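Local structure of thioredoxin reductase (Streptomyces clavuligerus, 4NTD) at residues A[142-147]-A[258-263]; A[149-154]-A[228-233]; A[176-181]-A[251-256]; A[270-275]-A[286-291]. The protein is an FAD-containing flavoenzyme of the thioredoxin reductase family that probably forms the intramolecular disulfide bond of the natural product holomycin. All blocks are in the same frame, centred on the assembly; numbering follows the deposited sequence.

Contact 1: residues A[142-147]-A[258-263]. With FAD (flavin-adenine dinucleotide), chain C.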
loop_
_atom_site.group_PDB
_atom_site.type_symbol
_atom_site.label_atom_id
_atom_site.label_comp_id
_atom_site.label_asym_id
_atom_site.label_seq_id
_atom_site.Cartn_x
_atom_site.Cartn_y
_atom_site.Cartn_z
ATOM N N ARG A 142 -12.108 8.971 12.662
ATOM C CA ARG A 142 -13.060 8.642 13.724
ATOM C C ARG A 142 -14.373 8.158 13.119
ATOM O O ARG A 142 -14.911 8.804 12.218
ATOM C CB ARG A 142 -13.350 9.880 14.583
ATOM C CG ARG A 142 -12.136 10.442 15.301
ATOM C CD ARG A 142 -12.510 11.523 16.306
ATOM N NE ARG A 142 -11.416 11.761 17.240
ATOM C CZ ARG A 142 -10.745 12.902 17.349
ATOM N NH1 ARG A 142 -11.054 13.937 16.583
ATOM N NH2 ARG A 142 -9.762 13.005 18.234
ATOM N N ASP A 143 -14.885 7.032 13.617
ATOM C CA ASP A 143 -16.202 6.531 13.225
ATOM C C ASP A 143 -17.247 7.122 14.162
ATOM O O ASP A 143 -17.264 6.803 15.351
ATOM C CB ASP A 143 -16.263 5.006 13.319
ATOM C CG ASP A 143 -15.331 4.323 12.345
ATOM O OD1 ASP A 143 -14.259 3.848 12.777
ATOM O OD2 ASP A 143 -15.668 4.262 11.145
ATOM N N GLU A 144 -18.106 7.990 13.636
ATOM C CA GLU A 144 -19.212 8.528 14.422
ATOM C C GLU A 144 -20.423 7.627 14.233
ATOM O O GLU A 144 -20.979 7.540 13.136
ATOM C CB GLU A 144 -19.520 9.966 14.017
ATOM C CG GLU A 144 -18.368 10.921 14.287
ATOM C CD GLU A 144 -18.716 12.373 14.012
ATOM O OE1 GLU A 144 -19.855 12.660 13.592
ATOM O OE2 GLU A 144 -17.839 13.238 14.219
ATOM N N LEU A 145 -20.814 6.950 15.310
ATOM C CA LEU A 145 -21.844 5.917 15.260
ATOM C C LEU A 145 -23.214 6.490 15.609
ATOM O O LEU A 145 -23.304 7.507 16.302
ATOM C CB LEU A 145 -21.497 4.787 16.232
ATOM C CG LEU A 145 -20.133 4.118 16.038
ATOM C CD1 LEU A 145 -19.882 3.104 17.144
ATOM C CD2 LEU A 145 -20.042 3.454 14.672
ATOM N N PRO A 146 -24.288 5.837 15.130
ATOM C CA PRO A 146 -25.634 6.310 15.458
ATOM C C PRO A 146 -25.956 6.145 16.940
ATOM O O PRO A 146 -25.572 5.146 17.552
ATOM C CB PRO A 146 -26.551 5.433 14.593
ATOM C CG PRO A 146 -25.740 4.246 14.217
ATOM C CD PRO A 146 -24.304 4.668 14.229
ATOM N N ASP A 147 -26.654 7.128 17.503
ATOM C CA ASP A 147 -26.986 7.129 18.926
ATOM C C ASP A 147 -28.206 6.243 19.183
ATOM O O ASP A 147 -29.319 6.731 19.402
ATOM C CB ASP A 147 -27.222 8.565 19.412
ATOM C CG ASP A 147 -27.349 8.667 20.926
ATOM O OD1 ASP A 147 -26.892 7.751 21.645
ATOM O OD2 ASP A 147 -27.903 9.681 21.399
ATOM N N ARG A 258 -20.537 7.891 10.073
ATOM C CA ARG A 258 -19.996 9.126 9.516
ATOM C C ARG A 258 -18.506 9.094 9.821
ATOM O O ARG A 258 -18.099 9.145 10.985
ATOM C CB ARG A 258 -20.646 10.382 10.113
ATOM C CG ARG A 258 -20.018 11.677 9.604
ATOM C CD ARG A 258 -20.744 12.930 10.075
ATOM N NE ARG A 258 -19.981 14.133 9.745
ATOM C CZ ARG A 258 -19.427 14.944 10.642
ATOM N NH1 ARG A 258 -19.566 14.699 11.936
ATOM N NH2 ARG A 258 -18.746 16.010 10.245
ATOM N N MET A 259 -17.693 8.974 8.776
ATOM C CA MET A 259 -16.248 8.830 8.938
ATOM C C MET A 259 -15.555 10.171 8.800
ATOM O O MET A 259 -15.556 10.775 7.727
ATOM C CB MET A 259 -15.694 7.833 7.926
ATOM C CG MET A 259 -16.122 6.412 8.224
ATOM S SD MET A 259 -15.735 5.295 6.873
ATOM C CE MET A 259 -17.307 4.460 6.742
ATOM N N VAL A 260 -14.960 10.623 9.901
ATOM C CA VAL A 260 -14.373 11.949 9.982
ATOM C C VAL A 260 -12.860 11.830 10.156
ATOM O O VAL A 260 -12.391 11.380 11.204
ATOM C CB VAL A 260 -14.981 12.746 11.153
ATOM C CG1 VAL A 260 -14.457 14.175 11.159
ATOM C CG2 VAL A 260 -16.503 12.737 11.063
ATOM N N PRO A 261 -12.088 12.227 9.127
ATOM C CA PRO A 261 -10.631 12.140 9.244
ATOM C C PRO A 261 -10.086 13.093 10.300
ATOM O O PRO A 261 -10.609 14.198 10.465
ATOM C CB PRO A 261 -10.133 12.551 7.854
ATOM C CG PRO A 261 -11.242 13.346 7.259
ATOM C CD PRO A 261 -12.509 12.784 7.828
ATOM N N ARG A 262 -9.050 12.663 11.015
ATOM C CA ARG A 262 -8.395 13.519 11.998
ATOM C C ARG A 262 -7.376 14.413 11.295
ATOM O O ARG A 262 -6.169 14.269 11.495
ATOM C CB ARG A 262 -7.724 12.676 13.083
ATOM C CG ARG A 262 -8.683 11.825 13.899
ATOM C CD ARG A 262 -8.064 11.472 15.241
ATOM N NE ARG A 262 -8.855 10.513 16.008
ATOM C CZ ARG A 262 -8.844 9.193 15.821
ATOM N NH1 ARG A 262 -8.071 8.632 14.898
ATOM N NH2 ARG A 262 -9.607 8.418 16.582
ATOM N N ASP A 263 -7.876 15.339 10.478
ATOM C CA ASP A 263 -7.025 16.165 9.612
ATOM C C ASP A 263 -6.915 17.630 10.061
ATOM O O ASP A 263 -6.490 18.487 9.286
ATOM C CB ASP A 263 -7.509 16.078 8.151
ATOM C CG ASP A 263 -8.945 16.551 7.963
ATOM O OD1 ASP A 263 -9.545 17.094 8.916
ATOM O OD2 ASP A 263 -9.478 16.374 6.848
HETATM P PA FAD C . -4.924 4.022 12.775
HETATM O O1A FAD C . -4.572 2.558 12.745
HETATM O O2A FAD C . -6.283 4.420 13.285
HETATM O O5B FAD C . -3.816 4.776 13.655
HETATM C C5B FAD C . -3.887 6.183 13.852
HETATM C C4B FAD C . -3.124 6.519 15.121
HETATM O O4B FAD C . -2.964 7.932 15.217
HETATM C C3B FAD C . -3.859 6.069 16.382
HETATM O O3B FAD C . -3.042 5.179 17.152
HETATM C C2B FAD C . -4.156 7.355 17.136
HETATM O O2B FAD C . -4.035 7.198 18.553
HETATM C C1B FAD C . -3.109 8.309 16.586
HETATM N N9A FAD C . -3.429 9.753 16.651
HETATM C C8A FAD C . -4.516 10.364 16.148
HETATM N N7A FAD C . -4.455 11.700 16.369
HETATM C C5A FAD C . -3.305 11.952 17.018
HETATM C C6A FAD C . -2.617 13.147 17.550
HETATM N N6A FAD C . -3.181 14.369 17.427
HETATM N N1A FAD C . -1.422 12.971 18.162
HETATM C C2A FAD C . -0.852 11.754 18.293
HETATM N N3A FAD C . -1.426 10.627 17.826
HETATM C C4A FAD C . -2.626 10.665 17.194
HETATM N N1 FAD C . -8.653 -3.243 8.443
HETATM C C2 FAD C . -8.104 -4.406 8.023
HETATM O O2 FAD C . -7.239 -4.353 7.125
HETATM N N3 FAD C . -8.456 -5.601 8.533
HETATM C C4 FAD C . -9.376 -5.717 9.506
HETATM O O4 FAD C . -9.686 -6.839 9.956
HETATM C C4X FAD C . -10.020 -4.490 10.033
HETATM N N5 FAD C . -10.959 -4.507 11.011
HETATM C C5X FAD C . -11.527 -3.350 11.445
HETATM C C6 FAD C . -12.488 -3.397 12.450
HETATM C C7 FAD C . -13.088 -2.233 12.921
HETATM C C7M FAD C . -14.129 -2.308 14.012
HETATM C C8 FAD C . -12.699 -0.921 12.346
HETATM C C8M FAD C . -13.343 0.352 12.834
HETATM C C9 FAD C . -11.740 -0.864 11.341
HETATM C C9A FAD C . -11.135 -2.031 10.863
HETATM N N10 FAD C . -10.152 -2.001 9.840
HETATM C C10 FAD C . -9.587 -3.217 9.418
HETATM C "C1'" FAD C . -9.684 -0.760 9.209
HETATM C "C2'" FAD C . -8.476 -0.235 9.986
HETATM O "O2'" FAD C . -8.924 0.318 11.232
HETATM C "C3'" FAD C . -7.715 0.834 9.203
HETATM O "O3'" FAD C . -7.332 0.303 7.929
HETATM C "C4'" FAD C . -6.453 1.319 9.918
HETATM O "O4'" FAD C . -6.722 1.642 11.287
HETATM C "C5'" FAD C . -5.874 2.559 9.249
HETATM O "O5'" FAD C . -4.534 2.739 9.700
HETATM P P FAD C . -3.943 4.199 10.012
HETATM O O1P FAD C . -4.375 5.144 8.924
HETATM O O2P FAD C . -2.481 4.024 10.338
HETATM O O3P FAD C . -4.759 4.706 11.319
HETATM O O HOH W 1 -12.235 13.138 13.455
#

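Contact 2: residues A[149-154]-A[228-233]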
loop_
_atom_site.group_PDB
_atom_site.type_symbol
_atom_site.label_atom_id
_atom_site.label_comp_id
_atom_site.label_asym_id
_atom_site.label_seq_id
_atom_site.Cartn_x
_atom_site.Cartn_y
_atom_site.Cartn_z
ATOM N N PRO A 149 -29.275 2.726 21.524
ATOM C CA PRO A 149 -28.813 1.847 22.601
ATOM C C PRO A 149 -28.281 0.501 22.107
ATOM O O PRO A 149 -28.929 -0.164 21.294
ATOM C CB PRO A 149 -30.069 1.650 23.456
ATOM C CG PRO A 149 -30.858 2.889 23.241
ATOM C CD PRO A 149 -30.597 3.309 21.823
ATOM N N GLY A 150 -27.099 0.126 22.594
ATOM C CA GLY A 150 -26.445 -1.122 22.210
ATOM C C GLY A 150 -25.330 -0.950 21.191
ATOM O O GLY A 150 -24.415 -1.769 21.136
ATOM N N VAL A 151 -25.397 0.110 20.386
ATOM C CA VAL A 151 -24.442 0.310 19.287
ATOM C C VAL A 151 -23.005 0.473 19.794
ATOM O O VAL A 151 -22.095 -0.191 19.295
ATOM C CB VAL A 151 -24.854 1.507 18.395
ATOM C CG1 VAL A 151 -23.727 1.921 17.457
ATOM C CG2 VAL A 151 -26.106 1.155 17.600
ATOM N N ARG A 152 -22.807 1.344 20.781
ATOM C CA ARG A 152 -21.477 1.558 21.369
ATOM C C ARG A 152 -20.902 0.288 21.989
ATOM O O ARG A 152 -19.724 -0.024 21.796
ATOM C CB ARG A 152 -21.512 2.650 22.447
ATOM C CG ARG A 152 -21.256 4.058 21.939
ATOM C CD ARG A 152 -20.725 4.966 23.042
ATOM N NE ARG A 152 -21.622 5.029 24.198
ATOM C CZ ARG A 152 -21.461 4.369 25.349
ATOM N NH1 ARG A 152 -20.420 3.563 25.553
ATOM N NH2 ARG A 152 -22.358 4.521 26.318
ATOM N N GLU A 153 -21.745 -0.433 22.727
ATOM C CA GLU A 153 -21.314 -1.615 23.454
ATOM C C GLU A 153 -20.868 -2.739 22.510
ATOM O O GLU A 153 -19.904 -3.449 22.799
ATOM C CB GLU A 153 -22.437 -2.098 24.382
ATOM C CG GLU A 153 -22.727 -1.161 25.553
ATOM C CD GLU A 153 -23.663 -0.016 25.203
ATOM O OE1 GLU A 153 -24.089 0.083 24.032
ATOM O OE2 GLU A 153 -23.967 0.791 26.106
ATOM N N ARG A 154 -21.565 -2.883 21.385
ATOM C CA ARG A 154 -21.317 -3.991 20.460
ATOM C C ARG A 154 -20.385 -3.664 19.288
ATOM O O ARG A 154 -20.037 -4.557 18.516
ATOM C CB ARG A 154 -22.653 -4.530 19.936
ATOM C CG ARG A 154 -23.641 -4.949 21.022
ATOM C CD ARG A 154 -23.035 -5.864 22.080
ATOM N NE ARG A 154 -22.497 -7.103 21.521
ATOM C CZ ARG A 154 -21.876 -8.046 22.229
ATOM N NH1 ARG A 154 -21.699 -7.907 23.541
ATOM N NH2 ARG A 154 -21.423 -9.137 21.624
ATOM N N LYS A 228 -35.321 1.078 17.863
ATOM C CA LYS A 228 -35.249 1.527 19.252
ATOM C C LYS A 228 -33.919 1.148 19.908
ATOM O O LYS A 228 -33.297 1.978 20.568
ATOM C CB LYS A 228 -36.417 0.943 20.054
ATOM C CG LYS A 228 -36.530 1.478 21.475
ATOM C CD LYS A 228 -37.661 0.814 22.242
ATOM C CE LYS A 228 -37.508 1.036 23.739
ATOM N NZ LYS A 228 -38.748 0.706 24.496
ATOM N N ARG A 229 -33.509 -0.107 19.738
ATOM C CA ARG A 229 -32.306 -0.626 20.389
ATOM C C ARG A 229 -31.815 -1.903 19.721
ATOM O O ARG A 229 -32.566 -2.571 19.007
ATOM C CB ARG A 229 -32.574 -0.918 21.875
ATOM C CG ARG A 229 -33.420 -2.165 22.136
ATOM C CD ARG A 229 -33.605 -2.450 23.622
ATOM N NE ARG A 229 -34.610 -3.488 23.851
ATOM C CZ ARG A 229 -34.359 -4.680 24.386
ATOM N NH1 ARG A 229 -33.130 -5.000 24.771
ATOM N NH2 ARG A 229 -35.346 -5.553 24.545
ATOM N N LEU A 230 -30.553 -2.236 19.973
ATOM C CA LEU A 230 -30.029 -3.549 19.648
ATOM C C LEU A 230 -30.324 -4.425 20.860
ATOM O O LEU A 230 -30.154 -3.987 21.999
ATOM C CB LEU A 230 -28.522 -3.497 19.399
ATOM C CG LEU A 230 -28.036 -2.579 18.278
ATOM C CD1 LEU A 230 -26.529 -2.711 18.122
ATOM C CD2 LEU A 230 -28.742 -2.880 16.964
ATOM N N VAL A 231 -30.785 -5.648 20.616
ATOM C CA VAL A 231 -31.086 -6.589 21.694
ATOM C C VAL A 231 -29.874 -7.484 21.930
ATOM O O VAL A 231 -29.446 -8.208 21.030
ATOM C CB VAL A 231 -32.320 -7.454 21.366
ATOM C CG1 VAL A 231 -32.654 -8.377 22.531
ATOM C CG2 VAL A 231 -33.512 -6.567 21.033
ATOM N N VAL A 232 -29.331 -7.423 23.144
ATOM C CA VAL A 232 -28.139 -8.181 23.517
ATOM C C VAL A 232 -28.455 -9.079 24.711
ATOM O O VAL A 232 -28.980 -8.608 25.722
ATOM C CB VAL A 232 -26.974 -7.239 23.887
ATOM C CG1 VAL A 232 -25.724 -8.034 24.243
ATOM C CG2 VAL A 232 -26.684 -6.271 22.746
ATOM N N GLU A 233 -28.144 -10.368 24.583
ATOM C CA GLU A 233 -28.358 -11.340 25.658
ATOM C C GLU A 233 -27.176 -12.307 25.741
ATOM O O GLU A 233 -26.737 -12.846 24.723
ATOM C CB GLU A 233 -29.660 -12.113 25.429
ATOM C CG GLU A 233 -30.916 -11.251 25.469
ATOM C CD GLU A 233 -32.184 -12.020 25.138
ATOM O OE1 GLU A 233 -32.128 -13.263 25.011
ATOM O OE2 GLU A 233 -33.247 -11.376 25.005
#

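Contact 3: residues A[176-181]-A[251-256]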
loop_
_atom_site.group_PDB
_atom_site.type_symbol
_atom_site.label_atom_id
_atom_site.label_comp_id
_atom_site.label_asym_id
_atom_site.label_seq_id
_atom_site.Cartn_x
_atom_site.Cartn_y
_atom_site.Cartn_z
ATOM N N GLY A 176 -28.113 -7.709 9.419
ATOM C CA GLY A 176 -28.956 -6.519 9.345
ATOM C C GLY A 176 -28.140 -5.291 8.991
ATOM O O GLY A 176 -26.934 -5.247 9.240
ATOM N N VAL A 177 -28.800 -4.302 8.394
ATOM C CA VAL A 177 -28.197 -2.998 8.122
ATOM C C VAL A 177 -29.136 -1.912 8.638
ATOM O O VAL A 177 -30.318 -1.912 8.303
ATOM C CB VAL A 177 -27.959 -2.778 6.614
ATOM C CG1 VAL A 177 -27.308 -1.423 6.362
ATOM C CG2 VAL A 177 -27.104 -3.901 6.042
ATOM N N LEU A 178 -28.616 -0.994 9.451
ATOM C CA LEU A 178 -29.429 0.111 9.967
ATOM C C LEU A 178 -29.420 1.280 8.990
ATOM O O LEU A 178 -28.366 1.665 8.486
ATOM C CB LEU A 178 -28.918 0.583 11.331
ATOM C CG LEU A 178 -28.743 -0.475 12.423
ATOM C CD1 LEU A 178 -28.343 0.193 13.730
ATOM C CD2 LEU A 178 -30.009 -1.297 12.616
ATOM N N GLY A 179 -30.595 1.853 8.737
ATOM C CA GLY A 179 -30.727 2.987 7.819
ATOM C C GLY A 179 -30.401 4.315 8.480
ATOM O O GLY A 179 -31.243 5.212 8.536
ATOM N N THR A 180 -29.166 4.438 8.963
ATOM C CA THR A 180 -28.718 5.611 9.714
ATOM C C THR A 180 -27.784 6.511 8.898
ATOM O O THR A 180 -27.278 7.513 9.411
ATOM C CB THR A 180 -27.989 5.173 11.000
ATOM O OG1 THR A 180 -26.923 4.275 10.665
ATOM C CG2 THR A 180 -28.952 4.473 11.950
ATOM N N SER A 181 -27.569 6.154 7.632
ATOM C CA SER A 181 -26.652 6.871 6.748
ATOM C C SER A 181 -27.153 6.796 5.305
ATOM O O SER A 181 -27.818 5.824 4.938
ATOM C CB SER A 181 -25.250 6.252 6.844
ATOM O OG SER A 181 -24.456 6.561 5.710
ATOM N N SER A 251 -27.985 -12.005 13.782
ATOM C CA SER A 251 -26.750 -12.363 14.494
ATOM C C SER A 251 -25.730 -11.221 14.459
ATOM O O SER A 251 -24.919 -11.077 15.377
ATOM C CB SER A 251 -26.130 -13.625 13.893
ATOM O OG SER A 251 -25.561 -13.356 12.625
ATOM N N THR A 252 -25.773 -10.428 13.392
ATOM C CA THR A 252 -24.809 -9.354 13.162
ATOM C C THR A 252 -25.511 -8.181 12.484
ATOM O O THR A 252 -26.329 -8.381 11.586
ATOM C CB THR A 252 -23.661 -9.835 12.249
ATOM O OG1 THR A 252 -23.210 -11.126 12.676
ATOM C CG2 THR A 252 -22.494 -8.858 12.274
ATOM N N VAL A 253 -25.195 -6.963 12.920
ATOM C CA VAL A 253 -25.773 -5.754 12.334
ATOM C C VAL A 253 -24.654 -4.833 11.852
ATOM O O VAL A 253 -23.636 -4.672 12.528
ATOM C CB VAL A 253 -26.701 -5.028 13.336
ATOM C CG1 VAL A 253 -27.133 -3.668 12.805
ATOM C CG2 VAL A 253 -27.928 -5.881 13.626
ATOM N N PHE A 254 -24.848 -4.254 10.671
ATOM C CA PHE A 254 -23.880 -3.345 10.073
ATOM C C PHE A 254 -24.427 -1.923 9.986
ATOM O O PHE A 254 -25.633 -1.710 9.838
ATOM C CB PHE A 254 -23.483 -3.825 8.673
ATOM C CG PHE A 254 -22.590 -5.035 8.675
ATOM C CD1 PHE A 254 -21.220 -4.904 8.487
ATOM C CD2 PHE A 254 -23.118 -6.305 8.857
ATOM C CE1 PHE A 254 -20.395 -6.017 8.481
ATOM C CE2 PHE A 254 -22.298 -7.421 8.857
ATOM C CZ PHE A 254 -20.934 -7.277 8.668
ATOM N N VAL A 255 -23.521 -0.957 10.089
ATOM C CA VAL A 255 -23.834 0.451 9.870
ATOM C C VAL A 255 -22.759 1.067 8.985
ATOM O O VAL A 255 -21.659 0.524 8.867
ATOM C CB VAL A 255 -23.916 1.243 11.196
ATOM C CG1 VAL A 255 -25.020 0.689 12.080
ATOM C CG2 VAL A 255 -22.585 1.229 11.940
ATOM N N VAL A 256 -23.090 2.188 8.352
ATOM C CA VAL A 256 -22.096 3.035 7.710
ATOM C C VAL A 256 -21.928 4.260 8.604
ATOM O O VAL A 256 -22.776 5.154 8.597
ATOM C CB VAL A 256 -22.521 3.466 6.291
ATOM C CG1 VAL A 256 -21.447 4.340 5.658
ATOM C CG2 VAL A 256 -22.786 2.245 5.422
HETATM O O HOH W 2 -25.842 2.967 8.219
HETATM O O HOH W 3 -24.574 5.406 10.770
HETATM O O HOH W 4 -22.409 7.791 6.892
#

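Contact 4: residues A[270-275]-A[286-291]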
loop_
_atom_site.group_PDB
_atom_site.type_symbol
_atom_site.label_atom_id
_atom_site.label_comp_id
_atom_site.label_asym_id
_atom_site.label_seq_id
_atom_site.Cartn_x
_atom_site.Cartn_y
_atom_site.Cartn_z
ATOM N N GLY A 270 -2.588 24.702 6.338
ATOM C CA GLY A 270 -2.995 25.277 5.058
ATOM C C GLY A 270 -3.012 24.271 3.921
ATOM O O GLY A 270 -2.988 24.658 2.752
ATOM N N CYS A 271 -3.061 22.982 4.256
ATOM C CA CYS A 271 -3.119 21.924 3.248
ATOM C C CYS A 271 -4.437 22.005 2.486
ATOM O O CYS A 271 -5.504 22.098 3.094
ATOM C CB CYS A 271 -2.985 20.540 3.893
ATOM S SG CYS A 271 -1.431 20.246 4.771
ATOM N N GLU A 272 -4.357 21.978 1.158
ATOM C CA GLU A 272 -5.541 22.092 0.310
ATOM C C GLU A 272 -6.394 20.827 0.374
ATOM O O GLU A 272 -5.869 19.722 0.510
ATOM C CB GLU A 272 -5.133 22.386 -1.137
ATOM C CG GLU A 272 -4.510 23.764 -1.320
ATOM C CD GLU A 272 -3.991 24.014 -2.726
ATOM O OE1 GLU A 272 -4.250 23.187 -3.626
ATOM O OE2 GLU A 272 -3.322 25.048 -2.932
ATOM N N ARG A 273 -7.711 21.008 0.298
ATOM C CA ARG A 273 -8.653 19.894 0.238
ATOM C C ARG A 273 -9.075 19.680 -1.208
ATOM O O ARG A 273 -9.163 20.635 -1.982
ATOM C CB ARG A 273 -9.902 20.184 1.077
ATOM C CG ARG A 273 -9.632 20.677 2.489
ATOM C CD ARG A 273 -10.921 20.807 3.290
ATOM N NE ARG A 273 -11.313 19.532 3.890
ATOM C CZ ARG A 273 -10.835 19.045 5.036
ATOM N NH1 ARG A 273 -9.935 19.719 5.753
ATOM N NH2 ARG A 273 -11.265 17.867 5.475
ATOM N N GLY A 274 -9.344 18.428 -1.566
ATOM C CA GLY A 274 -9.907 18.110 -2.873
ATOM C C GLY A 274 -11.386 18.444 -2.912
ATOM O O GLY A 274 -11.969 18.841 -1.900
ATOM N N ALA A 275 -11.998 18.280 -4.083
ATOM C CA ALA A 275 -13.433 18.524 -4.247
ATOM C C ALA A 275 -14.278 17.589 -3.374
ATOM O O ALA A 275 -15.390 17.943 -2.977
ATOM C CB ALA A 275 -13.831 18.384 -5.710
ATOM N N LEU A 286 2.226 13.257 -0.465
ATOM C CA LEU A 286 2.669 14.643 -0.287
ATOM C C LEU A 286 1.487 15.598 -0.444
ATOM O O LEU A 286 0.769 15.545 -1.442
ATOM C CB LEU A 286 3.775 14.996 -1.289
ATOM C CG LEU A 286 4.341 16.423 -1.270
ATOM C CD1 LEU A 286 4.922 16.786 0.090
ATOM C CD2 LEU A 286 5.393 16.576 -2.359
ATOM N N THR A 287 1.293 16.465 0.550
ATOM C CA THR A 287 0.211 17.454 0.539
ATOM C C THR A 287 0.644 18.711 -0.222
ATOM O O THR A 287 1.752 18.766 -0.756
ATOM C CB THR A 287 -0.202 17.855 1.974
ATOM O OG1 THR A 287 0.852 18.605 2.588
ATOM C CG2 THR A 287 -0.529 16.627 2.821
ATOM N N SER A 288 -0.223 19.722 -0.259
ATOM C CA SER A 288 0.093 20.996 -0.913
ATOM C C SER A 288 1.091 21.856 -0.130
ATOM O O SER A 288 1.599 22.848 -0.657
ATOM C CB SER A 288 -1.187 21.800 -1.162
ATOM O OG SER A 288 -1.760 22.241 0.056
ATOM N N VAL A 289 1.355 21.493 1.125
ATOM C CA VAL A 289 2.329 22.203 1.952
ATOM C C VAL A 289 3.672 21.480 1.867
ATOM O O VAL A 289 3.753 20.294 2.200
ATOM C CB VAL A 289 1.866 22.286 3.422
ATOM C CG1 VAL A 289 2.941 22.919 4.296
ATOM C CG2 VAL A 289 0.569 23.077 3.519
ATOM N N PRO A 290 4.730 22.183 1.416
ATOM C CA PRO A 290 6.027 21.516 1.312
ATOM C C PRO A 290 6.496 20.914 2.637
ATOM O O PRO A 290 6.385 21.551 3.686
ATOM C CB PRO A 290 6.970 22.635 0.850
ATOM C CG PRO A 290 6.086 23.630 0.182
ATOM C CD PRO A 290 4.777 23.568 0.910
ATOM N N GLY A 291 6.984 19.678 2.578
ATOM C CA GLY A 291 7.518 18.988 3.746
ATOM C C GLY A 291 6.507 18.226 4.585
ATOM O O GLY A 291 6.879 17.627 5.595
HETATM O O HOH W 5 -1.163 24.830 0.424
HETATM O O HOH W 6 -3.007 19.170 0.503
#

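Contact 1: residues A[142-147]-A[258-263]
R258 and E144 face each other as a hydrogen-bonded antiparallel pair, side chains alongside. With CG trans to its own N (chi1 176°) and the chain extended, R258 NH1 meets E144 OE1 at 2.6 Å, out of the carboxylate plane; R258 has a second conformer, so this salt bridge may not be permanent. M259 pairs with D143 on the other face, its CG 3.7 Å from D143 OD2. D143 OD1 salt-bridges R65 near the flavin methyl C8M. Strands 141-144 and 258-261 form a two-stranded sheet like that linking the FAD and pyridine-nucleotide domains in thioredoxin reductases. V260 exchanges two backbone bonds with R142, and its CG2 meets E144 OE2. R262 crosses R142 at about a right angle, its NE over one face of the R142 guanidinium and 3.1 Å from R142 NE, two like charges with planes 87° apart; R262 CD sits 3.8 Å from FAD N7A. A glycine at R262 would probably strip R142 of the surface it lies against and the adenine of its methylene neighbour.

Contact 2: residues A[149-154]-A[228-233]
L230 and V151 cross obliquely, the leucine's CD1 lying 3.9 Å from CG2 of V151. That methyl also sits 3.7 Å from C of G150, so the leucine packs on backbone as much as on side chain. G150, the N-cap residue, has a positive phi (102°), and a CB there would run into that of L230. One residue earlier, P149 O takes the amide of L230 at 2.9 Å in a nearly straight bond, while P149 CB rests 3.9 Å from R229 CB. At the far end R154 doubles back through chi2 and chi3 (-49° and -59°). The bend slides its CG and CD past V232, each carbon 3.7 Å from CG2, and sets the guanidinium with one face toward CG1. D158 and D235 take its polar end by salt bridges. A short helix thus leans on edge strand 227-233 of the three-stranded sheet through one backbone bond and aliphatic carbon, and the buried charge of R154 is probably balanced by those two aspartates.

Contact 3: residues A[176-181]-A[251-256]
G176 is held by both its backbone N and its O: N gives a bond of 2.9 Å to T252 O, and O receives F254 N at 2.7 Å. L178 N continues the pattern to F254 O at 3.1 Å, nearly in line with the carbonyl. On one face L178 crosses V253 at about a right angle, CG 3.6 Å from CG1, and runs alongside V255, whose CG1 is 3.7 Å from L178 CD1. The F254 ring turns away and presents its edge to G176 O. These are neighbouring parallel strands in the five-stranded Rossmann-type sheet of what corresponds to the pyridine-nucleotide domain of thioredoxin reductases. Past G179 the chains part and water fills in: one molecule joins L178 O, T180 OG1 and V256 N. With OG trans to N (chi1 159°), S181 caps G183 N ahead of helix 184-191. That helix lies against V177 and F254 through L191. L159 of the adjacent strand packs beside V253 and V255, and L237 and V240 of strand 236-242 meet V253.

Contact 4: residues A[270-275]-A[286-291]
C271 and S288 come within 5.3 Å at their CA atoms, where two stretches of the long loop between helix 264-269 and strand 292-294 pass, the first leaving the helix through G270 at a positive phi of 93°. S288 carries the polar half: its OG sits between its own N and carbonyl carbon (chi1 68°), which points it across the gap to accept E272 N at 2.8 Å, the N-H well aimed (162°). E272 CG passes 3.4 Å from S288 OG. A water joins that hydroxyl to G270 O, and another spans E272 O and S288 N. C271 SG lies 3.7 Å from V289 CG2, which also packs on C of G270, and 3.6 Å from T287 OG1; I279 closes on both C271 and T287. T287 OG1 accepts V289 N at 3.3 Å and bonds to V292 O. A valine in place of T287 would probably leave V289 N and V292 O without this shared partner and let the turn relax. The join thus pairs a Schellman motif, ending helix 264-269, with an ST turn at T287 that leads the chain on to edge strand 292-294 of the parallel sheet.

All four contacts lie in the pyridine nucleotide-disulphide oxidoreductase family region. Contact 1 spans the middle, near the flavin. Contacts 2 and 3, with centres 12 Å apart, lie in the domain reached through its strands; their segments alternate along the chain, and strand 159-160, edge of the parallel sheet, packs against both. Contact 1 encloses both in sequence: P146 touches T180 and V255 of contact 3, and L145 packs on V151 of contact 2. Contact 4 follows afterwards, on the FAD-domain side, its centre 40 Å from that of contact 2. Helix 264-269 leads there from contact 1, and the D263-R273 salt bridge ties the two. Movement between the domains would probably act through contact 1.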